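Local coordinates for protein argininosuccinate lyase (Chelativorans sp., PDB 6G3F) that probably catalyses the reversible cleavage of argininosuccinate to fumarate and L-arginine, the last step of arginine biosynthesis, at residues A[406-411]-A[425-430]. Residues are numbered along the deposited sequence; the frame is centred on the assembly and turned at random.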
loop_
_atom_site.group_PDB
_atom_site.type_symbol
_atom_site.label_atom_id
_atom_site.label_comp_id
_atom_site.label_asym_id
_atom_site.label_seq_id
_atom_site.Cartn_x
_atom_site.Cartn_y
_atom_site.Cartn_z
ATOM N N ILE A 406 -42.273 -0.327 26.731
ATOM C CA ILE A 406 -42.039 0.859 27.543
ATOM C C ILE A 406 -43.314 1.688 27.582
ATOM O O ILE A 406 -43.955 1.918 26.547
ATOM C CB ILE A 406 -40.860 1.671 26.985
ATOM C CG1 ILE A 406 -39.547 0.915 27.197
ATOM C CG2 ILE A 406 -40.781 3.057 27.640
ATOM C CD1 ILE A 406 -38.372 1.498 26.433
ATOM N N GLY A 407 -43.687 2.138 28.777
ATOM C CA GLY A 407 -44.920 2.877 28.948
ATOM C C GLY A 407 -44.773 4.142 29.765
ATOM O O GLY A 407 -43.660 4.587 30.063
ATOM N N LEU A 408 -45.916 4.723 30.134
ATOM C CA LEU A 408 -45.920 5.986 30.863
ATOM C C LEU A 408 -45.211 5.857 32.204
ATOM O O LEU A 408 -44.425 6.735 32.585
ATOM C CB LEU A 408 -47.364 6.452 31.055
ATOM C CG LEU A 408 -47.623 7.838 31.645
ATOM C CD1 LEU A 408 -46.891 8.924 30.873
ATOM C CD2 LEU A 408 -49.119 8.102 31.645
ATOM N N ASP A 409 -45.470 4.771 32.934
ATOM C CA ASP A 409 -44.875 4.604 34.257
ATOM C C ASP A 409 -43.355 4.672 34.189
ATOM O O ASP A 409 -42.720 5.424 34.937
ATOM C CB ASP A 409 -45.322 3.276 34.872
ATOM C CG ASP A 409 -46.793 3.272 35.254
ATOM O OD1 ASP A 409 -47.375 4.365 35.416
ATOM O OD2 ASP A 409 -47.367 2.171 35.401
ATOM N N LEU A 410 -42.752 3.893 33.290
ATOM C CA LEU A 410 -41.296 3.830 33.231
ATOM C C LEU A 410 -40.699 5.179 32.845
ATOM O O LEU A 410 -39.655 5.579 33.373
ATOM C CB LEU A 410 -40.866 2.744 32.246
ATOM C CG LEU A 410 -39.368 2.459 32.145
ATOM C CD1 LEU A 410 -38.789 2.058 33.495
ATOM C CD2 LEU A 410 -39.129 1.369 31.115
ATOM N N VAL A 411 -41.349 5.899 31.929
ATOM C CA VAL A 411 -40.837 7.199 31.507
ATOM C C VAL A 411 -40.925 8.207 32.647
ATOM O O VAL A 411 -40.015 9.022 32.844
ATOM C CB VAL A 411 -41.593 7.685 30.256
ATOM C CG1 VAL A 411 -41.271 9.152 29.948
ATOM C CG2 VAL A 411 -41.243 6.809 29.064
ATOM N N VAL A 425 -46.298 14.185 29.283
ATOM C CA VAL A 425 -46.579 13.480 28.037
ATOM C C VAL A 425 -47.575 12.361 28.318
ATOM O O VAL A 425 -47.682 11.853 29.438
ATOM C CB VAL A 425 -45.301 12.908 27.373
ATOM C CG1 VAL A 425 -44.315 14.025 27.063
ATOM C CG2 VAL A 425 -44.650 11.843 28.247
ATOM N N SER A 426 -48.300 11.966 27.274
ATOM C CA SER A 426 -49.330 10.943 27.384
ATOM C C SER A 426 -48.780 9.573 27.006
ATOM O O SER A 426 -47.722 9.445 26.385
ATOM C CB SER A 426 -50.518 11.280 26.484
ATOM O OG SER A 426 -50.130 11.283 25.121
ATOM N N ALA A 427 -49.526 8.534 27.390
ATOM C CA ALA A 427 -49.171 7.182 26.978
ATOM C C ALA A 427 -49.296 7.015 25.470
ATOM O O ALA A 427 -48.610 6.170 24.883
ATOM C CB ALA A 427 -50.051 6.161 27.699
ATOM N N ASP A 428 -50.158 7.809 24.829
ATOM C CA ASP A 428 -50.294 7.740 23.379
ATOM C C ASP A 428 -49.103 8.389 22.684
ATOM O O ASP A 428 -48.653 7.908 21.638
ATOM C CB ASP A 428 -51.602 8.400 22.944
ATOM C CG ASP A 428 -52.783 7.449 23.010
ATOM O OD1 ASP A 428 -52.663 6.309 22.514
ATOM O OD2 ASP A 428 -53.832 7.841 23.564
ATOM N N ASP A 429 -48.580 9.482 23.246
ATOM C CA ASP A 429 -47.349 10.063 22.717
ATOM C C ASP A 429 -46.218 9.045 22.753
ATOM O O ASP A 429 -45.496 8.861 21.766
ATOM C CB ASP A 429 -46.966 11.307 23.521
ATOM C CG ASP A 429 -47.976 12.427 23.389
ATOM O OD1 ASP A 429 -48.554 12.588 22.294
ATOM O OD2 ASP A 429 -48.184 13.151 24.385
ATOM N N ILE A 430 -46.056 8.370 23.890
ATOM C CA ILE A 430 -45.005 7.367 24.039
ATOM C C ILE A 430 -45.215 6.232 23.045
ATOM O O ILE A 430 -44.288 5.811 22.344
ATOM C CB ILE A 430 -44.978 6.851 25.487
ATOM C CG1 ILE A 430 -44.556 7.980 26.430
ATOM C CG2 ILE A 430 -44.052 5.641 25.630
ATOM C CD1 ILE A 430 -44.812 7.692 27.888
#
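I430 pushes its CD1 methyl against the first turn of helix 408-419, meeting L408, V411 and the carbonyl of G407. The contact joins two helix N-termini in the all-helical C-terminal region of the lyase, and helix 427-433 begins with a capping box formed by S426 and D429. CD1 of I430 lies 3.6 Å from CA of L408 and 3.8 Å from CD1 of L408, with the two side chains crossing at about a right angle. V411 meets the same methyl tip to tip, its CG2 3.9 Å from CD1 of I430. The other branch of I430, CG2, rests 3.8 Å from O of I406. With CG1 anti to the carbonyl carbon (chi1 -66°), I430 can send one branch to each place. L408 also reaches the residues that lead into helix 427-433: its CD1 sits 3.4 Å from O of V425, and its CB packs on CB of A427, the first residue of that helix.

Further out, I406 and V425 touch helix 367-378, while I406 and L410 touch helix 382-399. The cap itself is reciprocal. D429 N donates to OG of S426 at 3.0 Å. The other oxygen of D429, OD1, forms a salt bridge to R377 of helix 367-378, which ties the cap to that helix. S426 returns two bonds to OD2 of D429 from one face of the carboxylate: N at 3.1 Å, nearly straight at 168°, and OG at 2.8 Å from above the plane.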